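Long-range contacts in uncharacterized protein PA2723 (Pseudomonas aeruginosa PAO1, PDB 6TCB), which is of unknown function but binds calcium, holding the ion between the two subunits of its dimer: residues A[7-11]-A[36-41]; A[49-53]-A[67-71]; A[72-77]-A[90-94]. All coordinates share one frame; numbering follows the deposited sequence.

From the N terminus, helix 3-18 leads through the short strand 24-25 to helix 33-43, and contact 1 closes that loop by packing the two helices together. The chain then runs into strand 48-53, turns back as strand 57-62 and enters helix 67-82; contact 2 closes this second loop, laying the start of the helix on the strand. Contact 3 closes the last, bringing the C-terminal tail back onto the same helix. The three follow in series, with none nested or crossed. Contacts 2 and 3 share helix 67-82 and touch where Leu53 meets Ala74. Contact 1 lies on the opposite side of the chain's centre, yet Asn38 reaches the backbone of strand 48-53.

Contact 1 of 3, residues A[7-11]-A[36-41]; sequences FEEHL and AFNAYL
An aromatic cluster of Phe7, Phe37 and Tyr40 fastens the two helical segments together. Phe37 turns its edge to one face of Phe7, with Phe37 CD1 over the ring centre and 3.8 Å from Phe7 CG. This is a T-shaped pair, centroids 5.1 Å apart and planes at 77°. Phe7 in turn presents its own edge to the face of Tyr40, the planes at 62° and Phe7 CD2 3.6 Å from Tyr40 CG. Phe7 CB stands almost directly above the middle of the tyrosine ring, a CH-pi contact of 3.8 Å from CB to the centroid. Helices 3-18 and 33-43 pack here at a steep crossing, the axes of the two short segments at 66°. Both Phe37 and Tyr40 hold CG anti to their own backbone N, which sends the two rings from helix 33-43 across to helix 3-18. Phe29 extends the cluster, edge-to-face with both Phe7 and His10 and meeting the Phe37 ring as well. The edge of Phe37 rests against the backbone of helix 3-18, Phe37 CZ lying 3.6 Å from His10 C. One turn on from Phe7, Leu11 spreads its branches: CD2 rests near Tyr40 CE2, while Leu11 CD1 slides past Leu41 CD2 at 3.6 Å. At the partly exposed margin the polar ends meet through water 1, which donates to Glu8 OE2 at 2.8 Å and lies 2.6 Å from Tyr40 OH.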
ATOM      1  N   PHE A   7       0.429 -14.016  13.248  1.00 10.24           N
ATOM      2  CA  PHE A   7       1.446 -13.521  12.328  1.00  9.39           C
ATOM      3  C   PHE A   7       2.363 -14.646  11.856  1.00  9.99           C
ATOM      4  O   PHE A   7       2.720 -14.703  10.675  1.00 10.08           O
ATOM      5  CB  PHE A   7       2.251 -12.405  12.990  1.00  9.71           C
ATOM      6  CG  PHE A   7       1.662 -11.024  12.812  1.00 11.05           C
ATOM      7  CD1 PHE A   7       0.306 -10.824  12.624  1.00 13.26           C
ATOM      8  CD2 PHE A   7       2.488  -9.924  12.806  1.00 11.39           C
ATOM      9  CE1 PHE A   7      -0.195  -9.541  12.450  1.00 13.72           C
ATOM     10  CE2 PHE A   7       1.996  -8.651  12.618  1.00 12.27           C
ATOM     11  CZ  PHE A   7       0.656  -8.456  12.457  1.00 13.04           C
ATOM     12  N   GLU A   8       2.728 -15.569  12.744  1.00 10.29           N
ATOM     13  CA  GLU A   8       3.603 -16.662  12.330  1.00 12.63           C
ATOM     14  C   GLU A   8       2.945 -17.538  11.275  1.00 11.18           C
ATOM     15  O   GLU A   8       3.583 -17.929  10.287  1.00 11.54           O
ATOM     16  CB  GLU A   8       3.992 -17.509  13.544  1.00 20.89           C
ATOM     17  CG  GLU A   8       5.001 -16.849  14.475  1.00 36.24           C
ATOM     18  CD  GLU A   8       4.986 -17.416  15.889  1.00 48.53           C
ATOM     19  OE1 GLU A   8       4.360 -18.476  16.117  1.00 52.22           O
ATOM     20  OE2 GLU A   8       5.603 -16.788  16.776  1.00 51.78           O
ATOM     21  N   GLU A   9       1.676 -17.882  11.470  1.00 10.48           N
ATOM     22  CA  GLU A   9       1.028 -18.771  10.519  1.00 10.34           C
ATOM     23  C   GLU A   9       0.779 -18.070   9.192  1.00 10.02           C
ATOM     24  O   GLU A   9       0.929 -18.678   8.127  1.00 10.56           O
ATOM     25  CB  GLU A   9      -0.261 -19.331  11.104  1.00 11.54           C
ATOM     26  CG  GLU A   9      -0.039 -20.195  12.331  1.00 13.26           C
ATOM     27  CD  GLU A   9       0.750 -21.470  12.085  1.00 15.27           C
ATOM     28  OE1 GLU A   9       1.082 -21.793  10.935  1.00 15.57           O
ATOM     29  OE2 GLU A   9       1.021 -22.157  13.093  1.00 16.79           O
ATOM     30  N   HIS A  10       0.380 -16.798   9.226  1.00  9.57           N
ATOM     31  CA  HIS A  10       0.219 -16.059   7.975  1.00  8.86           C
ATOM     32  C   HIS A  10       1.554 -15.816   7.290  1.00  9.09           C
ATOM     33  O   HIS A  10       1.599 -15.749   6.059  1.00  9.21           O
ATOM     34  CB  HIS A  10      -0.585 -14.788   8.211  1.00  9.39           C
ATOM     35  CG  HIS A  10      -2.048 -15.060   8.333  1.00 10.39           C
ATOM     36  ND1 HIS A  10      -2.870 -15.159   7.237  1.00 11.34           N
ATOM     37  CD2 HIS A  10      -2.804 -15.385   9.406  1.00 11.39           C
ATOM     38  CE1 HIS A  10      -4.094 -15.467   7.635  1.00 11.93           C
ATOM     39  NE2 HIS A  10      -4.079 -15.616   8.945  1.00 11.56           N
ATOM     40  N   LEU A  11       2.651 -15.755   8.047  1.00  8.69           N
ATOM     41  CA  LEU A  11       3.968 -15.707   7.418  1.00 10.17           C
ATOM     42  C   LEU A  11       4.223 -16.977   6.617  1.00 10.50           C
ATOM     43  O   LEU A  11       4.798 -16.928   5.526  1.00  9.40           O
ATOM     44  CB  LEU A  11       5.055 -15.523   8.478  1.00 11.88           C
ATOM     45  CG  LEU A  11       6.508 -15.787   8.064  1.00 14.06           C
ATOM     46  CD1 LEU A  11       6.992 -14.775   7.064  1.00 16.00           C
ATOM     47  CD2 LEU A  11       7.426 -15.813   9.307  1.00 15.29           C
ATOM     48  N   ALA A  36       1.180  -3.548  10.013  1.00  8.86           N
ATOM     49  CA  ALA A  36       2.273  -4.104  10.795  1.00  9.43           C
ATOM     50  C   ALA A  36       2.704  -5.457  10.264  1.00  9.31           C
ATOM     51  O   ALA A  36       3.878  -5.818  10.384  1.00 10.09           O
ATOM     52  CB  ALA A  36       1.853  -4.220  12.258  1.00 11.13           C
ATOM     53  N   PHE A  37       1.781  -6.219   9.669  1.00  8.68           N
ATOM     54  CA  PHE A  37       2.187  -7.497   9.096  1.00  8.58           C
ATOM     55  C   PHE A  37       3.281  -7.309   8.050  1.00  8.37           C
ATOM     56  O   PHE A  37       4.139  -8.181   7.894  1.00  8.68           O
ATOM     57  CB  PHE A  37       0.985  -8.261   8.524  1.00  9.28           C
ATOM     58  CG  PHE A  37       1.320  -9.661   8.067  1.00  9.20           C
ATOM     59  CD1 PHE A  37       1.727 -10.612   8.985  1.00  9.16           C
ATOM     60  CD2 PHE A  37       1.209 -10.019   6.730  1.00 10.09           C
ATOM     61  CE1 PHE A  37       2.038 -11.895   8.582  1.00  9.11           C
ATOM     62  CE2 PHE A  37       1.518 -11.304   6.314  1.00  9.84           C
ATOM     63  CZ  PHE A  37       1.932 -12.235   7.237  1.00  9.72           C
ATOM     64  N   ASN A  38       3.279  -6.184   7.324  1.00  7.76           N
ATOM     65  CA  ASN A  38       4.356  -5.975   6.365  1.00  8.46           C
ATOM     66  C   ASN A  38       5.699  -5.801   7.065  1.00  8.96           C
ATOM     67  O   ASN A  38       6.729  -6.285   6.575  1.00  9.18           O
ATOM     68  CB  ASN A  38       4.063  -4.800   5.442  1.00  9.19           C
ATOM     69  CG  ASN A  38       4.822  -4.910   4.153  1.00  9.77           C
ATOM     70  OD1 ASN A  38       4.618  -5.850   3.389  1.00 10.62           O
ATOM     71  ND2 ASN A  38       5.714  -3.965   3.905  1.00 11.27           N
ATOM     72  N   ALA A  39       5.704  -5.140   8.223  1.00  9.44           N
ATOM     73  CA  ALA A  39       6.939  -5.027   8.994  1.00 10.49           C
ATOM     74  C   ALA A  39       7.400  -6.392   9.485  1.00 10.68           C
ATOM     75  O   ALA A  39       8.605  -6.667   9.539  1.00 11.23           O
ATOM     76  CB  ALA A  39       6.739  -4.067  10.169  1.00 10.80           C
ATOM     77  N   TYR A  40       6.449  -7.258   9.854  1.00 10.20           N
ATOM     78  CA  TYR A  40       6.762  -8.607  10.299  1.00  9.68           C
ATOM     79  C   TYR A  40       7.403  -9.408   9.178  1.00  9.25           C
ATOM     80  O   TYR A  40       8.439 -10.053   9.369  1.00  9.31           O
ATOM     81  CB  TYR A  40       5.475  -9.298  10.773  1.00 10.66           C
ATOM     82  CG  TYR A  40       5.707 -10.619  11.470  1.00 11.38           C
ATOM     83  CD1 TYR A  40       6.196 -10.660  12.764  1.00 11.90           C
ATOM     84  CD2 TYR A  40       5.434 -11.826  10.837  1.00 12.24           C
ATOM     85  CE1 TYR A  40       6.424 -11.873  13.419  1.00 12.80           C
ATOM     86  CE2 TYR A  40       5.661 -13.025  11.474  1.00 13.39           C
ATOM     87  CZ  TYR A  40       6.146 -13.045  12.761  1.00 14.61           C
ATOM     88  OH  TYR A  40       6.358 -14.249  13.391  1.00 18.31           O
ATOM     89  N   LEU A  41       6.787  -9.387   7.993  1.00  8.50           N
ATOM     90  CA  LEU A  41       7.365 -10.083   6.847  1.00  8.69           C
ATOM     91  C   LEU A  41       8.801  -9.633   6.601  1.00  8.93           C
ATOM     92  O   LEU A  41       9.712 -10.457   6.472  1.00  9.16           O
ATOM     93  CB  LEU A  41       6.512  -9.825   5.605  1.00  8.50           C
ATOM     94  CG  LEU A  41       5.150 -10.519   5.572  1.00  8.61           C
ATOM     95  CD1 LEU A  41       4.347  -9.975   4.416  1.00  8.95           C
ATOM     96  CD2 LEU A  41       5.266 -12.041   5.498  1.00 10.06           C
TER
HETATM   97  O   HOH W   1       5.397 -14.190  15.855  1.00 31.90           O

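Contact 2 of 3, residues A[49-53]-A[67-71]; sequences TYLVL and LDAVR. With CA (calcium ion), chain C.
Leu53 straddles the side of helix 67-82 with both of its methyls. Its CD1 meets Val70 CG1 at 3.7 Å, and Leu53 CD2 sits 3.7 Å from Arg71 CB, against the aliphatic root of the arginine. Leu51 points the same way from the strand, and its CD1 touches both Leu67 CD2 and Val70 CG1, each at 4.1 Å. Val70 carries CG1 anti to its backbone N (chi1 177°), which lets that one methyl serve both leucines. All of this is apolar, with no hydrogen bond between the segments.

The charged groups lie on the helix. Asp68 splits its carboxylate: OD2 binds the calcium ion at 2.2 Å, while Asp68 OD1 takes a salt bridge of 2.9 Å from Arg71 NH2. Waters 2 and 3 also bind the ion, as do Asp66 and Asp68 of the second subunit, making this an intersubunit metal site. Arg71 NH2 also hydrogen-bonds Cys65 O of that subunit.

Val59 and Val61 of strand 57-62 and Trp25 of strand 24-25 add to the apolar layer under the helix, and strand 48-53 pairs antiparallel with a strand of the second subunit, so that the sheet runs on through the dimer.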
ATOM      1  N   THR A  49       6.392  -5.450  -0.085  1.00  8.85           N
ATOM      2  CA  THR A  49       5.729  -4.156  -0.192  1.00  9.01           C
ATOM      3  C   THR A  49       4.242  -4.336   0.087  1.00  8.18           C
ATOM      4  O   THR A  49       3.596  -5.215  -0.492  1.00  8.76           O
ATOM      5  CB  THR A  49       5.909  -3.597  -1.607  1.00 11.20           C
ATOM      6  OG1 THR A  49       7.306  -3.498  -1.896  1.00 13.22           O
ATOM      7  CG2 THR A  49       5.271  -2.221  -1.740  1.00 13.19           C
ATOM      8  N   TYR A  50       3.691  -3.491   0.942  1.00  8.39           N
ATOM      9  CA  TYR A  50       2.271  -3.522   1.248  1.00  7.29           C
ATOM     10  C   TYR A  50       1.545  -2.538   0.353  1.00  7.88           C
ATOM     11  O   TYR A  50       1.973  -1.384   0.221  1.00  9.39           O
ATOM     12  CB  TYR A  50       2.061  -3.132   2.700  1.00  9.11           C
ATOM     13  CG  TYR A  50       0.641  -3.015   3.189  1.00 10.09           C
ATOM     14  CD1 TYR A  50      -0.190  -4.124   3.275  1.00 10.36           C
ATOM     15  CD2 TYR A  50       0.164  -1.801   3.643  1.00 11.21           C
ATOM     16  CE1 TYR A  50      -1.472  -4.009   3.774  1.00 10.26           C
ATOM     17  CE2 TYR A  50      -1.117  -1.677   4.146  1.00 11.90           C
ATOM     18  CZ  TYR A  50      -1.919  -2.801   4.225  1.00 11.12           C
ATOM     19  OH  TYR A  50      -3.196  -2.691   4.740  1.00 12.65           O
ATOM     20  N   LEU A  51       0.465  -2.995  -0.270  1.00  7.37           N
ATOM     21  CA  LEU A  51      -0.400  -2.130  -1.049  1.00  7.26           C
ATOM     22  C   LEU A  51      -1.836  -2.290  -0.563  1.00  8.12           C
ATOM     23  O   LEU A  51      -2.259  -3.382  -0.166  1.00  9.05           O
ATOM     24  CB  LEU A  51      -0.403  -2.486  -2.544  1.00  8.17           C
ATOM     25  CG  LEU A  51       0.927  -2.514  -3.302  1.00  9.62           C
ATOM     26  CD1 LEU A  51       0.674  -3.003  -4.742  1.00 11.51           C
ATOM     27  CD2 LEU A  51       1.575  -1.166  -3.293  1.00 10.21           C
ATOM     28  N   VAL A  52      -2.600  -1.212  -0.610  1.00  9.05           N
ATOM     29  CA  VAL A  52      -4.050  -1.310  -0.538  1.00  9.09           C
ATOM     30  C   VAL A  52      -4.586  -0.775  -1.851  1.00  8.26           C
ATOM     31  O   VAL A  52      -4.310   0.376  -2.219  1.00  8.45           O
ATOM     32  CB  VAL A  52      -4.649  -0.568   0.663  1.00  8.98           C
ATOM     33  CG1 VAL A  52      -6.177  -0.708   0.641  1.00  9.65           C
ATOM     34  CG2 VAL A  52      -4.063  -1.102   1.939  1.00  9.80           C
ATOM     35  N   LEU A  53      -5.320  -1.617  -2.560  1.00  8.63           N
ATOM     36  CA  LEU A  53      -5.793  -1.344  -3.900  1.00  9.49           C
ATOM     37  C   LEU A  53      -7.314  -1.257  -3.919  1.00 10.88           C
ATOM     38  O   LEU A  53      -8.007  -1.886  -3.112  1.00 11.49           O
ATOM     39  CB  LEU A  53      -5.327  -2.450  -4.853  1.00 10.43           C
ATOM     40  CG  LEU A  53      -3.817  -2.508  -5.035  1.00 11.93           C
ATOM     41  CD1 LEU A  53      -3.300  -3.913  -5.307  1.00 13.29           C
ATOM     42  CD2 LEU A  53      -3.408  -1.537  -6.152  1.00 13.01           C
ATOM     43  N   LEU A  67       4.597  -4.494  -9.438  1.00  9.85           N
ATOM     44  CA  LEU A  67       3.519  -3.853  -8.690  1.00  9.47           C
ATOM     45  C   LEU A  67       2.413  -3.361  -9.609  1.00  9.73           C
ATOM     46  O   LEU A  67       1.233  -3.392  -9.237  1.00  9.39           O
ATOM     47  CB  LEU A  67       4.062  -2.693  -7.860  1.00 10.68           C
ATOM     48  CG  LEU A  67       5.063  -3.053  -6.773  1.00 13.81           C
ATOM     49  CD1 LEU A  67       5.498  -1.799  -6.005  1.00 15.61           C
ATOM     50  CD2 LEU A  67       4.516  -4.055  -5.803  1.00 15.25           C
ATOM     51  N   ASP A  68       2.765  -2.885 -10.804  1.00  9.97           N
ATOM     52  CA  ASP A  68       1.724  -2.469 -11.741  1.00 10.00           C
ATOM     53  C   ASP A  68       0.841  -3.648 -12.131  1.00  9.47           C
ATOM     54  O   ASP A  68      -0.373  -3.489 -12.316  1.00 10.08           O
ATOM     55  CB  ASP A  68       2.348  -1.812 -12.968  1.00 11.05           C
ATOM     56  CG  ASP A  68       2.872  -0.405 -12.683  1.00 13.79           C
ATOM     57  OD1 ASP A  68       2.380   0.266 -11.748  1.00 14.06           O
ATOM     58  OD2 ASP A  68       3.776   0.047 -13.419  1.00 15.54           O
ATOM     59  N   ALA A  69       1.421  -4.845 -12.214  1.00  9.58           N
ATOM     60  CA  ALA A  69       0.627  -6.024 -12.525  1.00  9.41           C
ATOM     61  C   ALA A  69      -0.307  -6.374 -11.374  1.00  8.38           C
ATOM     62  O   ALA A  69      -1.445  -6.803 -11.605  1.00  8.79           O
ATOM     63  CB  ALA A  69       1.540  -7.198 -12.864  1.00 10.53           C
ATOM     64  N   VAL A  70       0.142  -6.173 -10.130  1.00  8.39           N
ATOM     65  CA  VAL A  70      -0.738  -6.385  -8.981  1.00  8.04           C
ATOM     66  C   VAL A  70      -1.906  -5.403  -9.010  1.00  7.96           C
ATOM     67  O   VAL A  70      -3.053  -5.778  -8.753  1.00  7.99           O
ATOM     68  CB  VAL A  70       0.058  -6.316  -7.665  1.00  9.20           C
ATOM     69  CG1 VAL A  70      -0.844  -6.450  -6.464  1.00 10.06           C
ATOM     70  CG2 VAL A  70       1.082  -7.435  -7.633  1.00  9.66           C
ATOM     71  N   ARG A  71      -1.637  -4.134  -9.326  1.00  8.43           N
ATOM     72  CA  ARG A  71      -2.719  -3.158  -9.439  1.00  8.61           C
ATOM     73  C   ARG A  71      -3.691  -3.535 -10.549  1.00  8.17           C
ATOM     74  O   ARG A  71      -4.911  -3.450 -10.368  1.00  9.47           O
ATOM     75  CB  ARG A  71      -2.142  -1.755  -9.653  1.00  9.66           C
ATOM     76  CG  ARG A  71      -3.222  -0.706  -9.885  1.00 10.13           C
ATOM     77  CD  ARG A  71      -2.701   0.727  -9.834  1.00 10.27           C
ATOM     78  NE  ARG A  71      -1.581   0.932 -10.749  1.00 10.13           N
ATOM     79  CZ  ARG A  71      -0.881   2.058 -10.859  1.00 10.47           C
ATOM     80  NH1 ARG A  71      -1.165   3.120 -10.116  1.00 10.91           N
ATOM     81  NH2 ARG A  71       0.126   2.104 -11.716  1.00 10.38           N
TER
HETATM   82 CA    CA C 101       5.920  -0.370 -13.831  1.00 18.01          CA
HETATM   83  O   HOH W   2       8.165  -0.603 -14.022  1.00 20.56           O
HETATM   84  O   HOH W   3       5.715  -0.323 -16.112  1.00 26.98           O

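Contact 3 of 3, residues A[72-77]-A[90-94]; sequences ATARAR and LPVLL
Thr73 and Arg77, one turn apart on the helix, each grip the backbone of the C-terminal tail. Leu94 N gives its hydrogen to Thr73 OG1 over 3.0 Å in a nearly straight bond (169°). The same hydroxyl gives its own hydrogen to Ala69 O, one turn back in the helix, so OG1 both accepts and donates. Arg77 NH1 donates to Pro91 O at 3.0 Å, again close to straight at 165°. The carbonyl oxygen lies in the plane of the guanidinium, but the donor stands 39° out of the carbonyl plane and so misses the lone-pair directions. A bend at chi3 turns the arginine back toward the tail. Its charge has further partners: NE forms a salt bridge with Asp57, and Trp25 makes a cation-pi contact.

Van der Waals contacts fill in around these bonds. Leu90 lays CD1 over one face of the guanidinium, toward its rim and 4.1 Å from Arg77 CZ, and Pro91 CD slides past Arg77 CG at 4.0 Å. Thr73 CG2 lies among tail carbonyls, 3.5 Å from Val92 O. At the C-terminal end of the tail Leu94 lies along the helix, its CD1 3.7 Å from Ala72 O and Leu94 CD2 4.3 Å from Ala76 CB.

Val92 O is also bound by Trp25 NE1, which ties the tail to strand 24-25. The whole is an irregular C-terminal tail docked on the last helix of the chain, its main chain held by side chains of the helix and of strand 24-25.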
ATOM      1  N   ALA A  72      -3.184  -3.968 -11.702  1.00  8.96           N
ATOM      2  CA  ALA A  72      -4.089  -4.414 -12.755  1.00  9.57           C
ATOM      3  C   ALA A  72      -4.942  -5.581 -12.272  1.00  9.04           C
ATOM      4  O   ALA A  72      -6.142  -5.655 -12.567  1.00  9.76           O
ATOM      5  CB  ALA A  72      -3.304  -4.804 -14.008  1.00 11.32           C
ATOM      6  N   THR A  73      -4.334  -6.504 -11.521  1.00  8.47           N
ATOM      7  CA  THR A  73      -5.068  -7.641 -10.974  1.00  8.39           C
ATOM      8  C   THR A  73      -6.187  -7.167 -10.051  1.00  8.36           C
ATOM      9  O   THR A  73      -7.299  -7.714 -10.082  1.00  8.89           O
ATOM     10  CB  THR A  73      -4.088  -8.580 -10.256  1.00  8.75           C
ATOM     11  OG1 THR A  73      -3.060  -9.023 -11.170  1.00  9.28           O
ATOM     12  CG2 THR A  73      -4.787  -9.818  -9.695  1.00  8.92           C
ATOM     13  N   ALA A  74      -5.924  -6.134  -9.241  1.00  8.52           N
ATOM     14  CA  ALA A  74      -6.934  -5.646  -8.309  1.00  9.32           C
ATOM     15  C   ALA A  74      -8.154  -5.106  -9.037  1.00  9.19           C
ATOM     16  O   ALA A  74      -9.276  -5.209  -8.529  1.00  9.68           O
ATOM     17  CB  ALA A  74      -6.332  -4.559  -7.421  1.00  9.71           C
ATOM     18  N   ARG A  75      -7.959  -4.505 -10.214  1.00  9.31           N
ATOM     19  CA  ARG A  75      -9.099  -4.009 -10.986  1.00 10.24           C
ATOM     20  C   ARG A  75     -10.021  -5.157 -11.375  1.00  9.81           C
ATOM     21  O   ARG A  75     -11.250  -5.056 -11.260  1.00 10.09           O
ATOM     22  CB  ARG A  75      -8.604  -3.260 -12.229  1.00 11.78           C
ATOM     23  CG  ARG A  75      -7.754  -2.044 -11.902  1.00 15.27           C
ATOM     24  CD  ARG A  75      -7.361  -1.262 -13.142  1.00 21.15           C
ATOM     25  NE  ARG A  75      -6.555  -0.094 -12.799  1.00 25.18           N
ATOM     26  CZ  ARG A  75      -5.281   0.086 -13.143  1.00 25.78           C
ATOM     27  NH1 ARG A  75      -4.626  -0.824 -13.859  1.00 26.05           N
ATOM     28  NH2 ARG A  75      -4.664   1.201 -12.772  1.00 25.23           N
ATOM     29  N   ALA A  76      -9.444  -6.268 -11.812  1.00  9.95           N
ATOM     30  CA  ALA A  76     -10.247  -7.432 -12.160  1.00  9.92           C
ATOM     31  C   ALA A  76     -10.877  -8.066 -10.929  1.00  9.53           C
ATOM     32  O   ALA A  76     -12.044  -8.467 -10.961  1.00 10.12           O
ATOM     33  CB  ALA A  76      -9.374  -8.460 -12.884  1.00 10.22           C
ATOM     34  N   ARG A  77     -10.111  -8.189  -9.845  1.00  8.70           N
ATOM     35  CA  ARG A  77     -10.651  -8.702  -8.594  1.00  9.56           C
ATOM     36  C   ARG A  77     -11.865  -7.899  -8.149  1.00 10.16           C
ATOM     37  O   ARG A  77     -12.846  -8.467  -7.662  1.00  9.99           O
ATOM     38  CB  ARG A  77      -9.555  -8.647  -7.523  1.00 10.39           C
ATOM     39  CG  ARG A  77      -8.432  -9.658  -7.699  1.00  9.78           C
ATOM     40  CD  ARG A  77      -7.266  -9.378  -6.787  1.00 10.25           C
ATOM     41  NE  ARG A  77      -7.645  -9.342  -5.377  1.00 10.59           N
ATOM     42  CZ  ARG A  77      -7.708 -10.403  -4.579  1.00 10.29           C
ATOM     43  NH1 ARG A  77      -7.443 -11.612  -5.048  1.00 11.24           N
ATOM     44  NH2 ARG A  77      -8.039 -10.247  -3.305  1.00 10.66           N
ATOM     45  N   LEU A  90     -10.911 -15.360  -6.603  1.00 13.65           N
ATOM     46  CA  LEU A  90     -10.463 -14.171  -7.310  1.00 12.49           C
ATOM     47  C   LEU A  90      -9.043 -14.365  -7.824  1.00 11.83           C
ATOM     48  O   LEU A  90      -8.256 -15.102  -7.225  1.00 13.39           O
ATOM     49  CB  LEU A  90     -10.484 -12.959  -6.387  1.00 12.47           C
ATOM     50  CG  LEU A  90     -11.841 -12.612  -5.791  1.00 12.91           C
ATOM     51  CD1 LEU A  90     -11.670 -11.450  -4.821  1.00 13.47           C
ATOM     52  CD2 LEU A  90     -12.883 -12.269  -6.837  1.00 13.87           C
ATOM     53  N   PRO A  91      -8.697 -13.704  -8.924  1.00 12.51           N
ATOM     54  CA  PRO A  91      -7.351 -13.862  -9.483  1.00 12.89           C
ATOM     55  C   PRO A  91      -6.277 -13.405  -8.510  1.00 11.22           C
ATOM     56  O   PRO A  91      -6.432 -12.407  -7.798  1.00 11.63           O
ATOM     57  CB  PRO A  91      -7.367 -12.974 -10.733  1.00 15.48           C
ATOM     58  CG  PRO A  91      -8.798 -12.741 -11.025  1.00 16.12           C
ATOM     59  CD  PRO A  91      -9.561 -12.851  -9.756  1.00 13.96           C
ATOM     60  N   VAL A  92      -5.184 -14.149  -8.502  1.00 10.28           N
ATOM     61  CA  VAL A  92      -4.013 -13.823  -7.692  1.00 10.18           C
ATOM     62  C   VAL A  92      -3.075 -12.894  -8.448  1.00 10.78           C
ATOM     63  O   VAL A  92      -2.576 -11.912  -7.892  1.00 10.41           O
ATOM     64  CB  VAL A  92      -3.305 -15.117  -7.247  1.00 12.07           C
ATOM     65  CG1 VAL A  92      -1.972 -14.790  -6.598  1.00 12.29           C
ATOM     66  CG2 VAL A  92      -4.190 -15.896  -6.287  1.00 14.61           C
ATOM     67  N   LEU A  93      -2.827 -13.173  -9.723  1.00 10.77           N
ATOM     68  CA  LEU A  93      -1.962 -12.330 -10.543  1.00 11.85           C
ATOM     69  C   LEU A  93      -2.334 -12.596 -11.990  1.00 13.44           C
ATOM     70  O   LEU A  93      -2.216 -13.735 -12.447  1.00 18.22           O
ATOM     71  CB  LEU A  93      -0.500 -12.670 -10.289  1.00 13.78           C
ATOM     72  CG  LEU A  93       0.535 -11.751 -10.933  1.00 15.14           C
ATOM     73  CD1 LEU A  93       0.442 -10.358 -10.346  1.00 15.12           C
ATOM     74  CD2 LEU A  93       1.935 -12.333 -10.761  1.00 15.75           C
ATOM     75  N   LEU A  94      -2.791 -11.573 -12.701  1.00 13.21           N
ATOM     76  CA  LEU A  94      -3.223 -11.767 -14.078  1.00 15.97           C
ATOM     77  C   LEU A  94      -2.102 -12.283 -14.969  1.00 22.98           C
ATOM     78  O   LEU A  94      -0.922 -12.031 -14.720  1.00 28.56           O
ATOM     79  CB  LEU A  94      -3.764 -10.466 -14.651  1.00 14.14           C
ATOM     80  CG  LEU A  94      -5.070 -10.000 -14.007  1.00 14.34           C
ATOM     81  CD1 LEU A  94      -5.459  -8.675 -14.632  1.00 14.58           C
ATOM     82  CD2 LEU A  94      -6.186 -11.021 -14.154  1.00 14.57           C
ATOM     83  OXT LEU A  94      -2.375 -12.968 -15.957  1.00 26.24           O
TER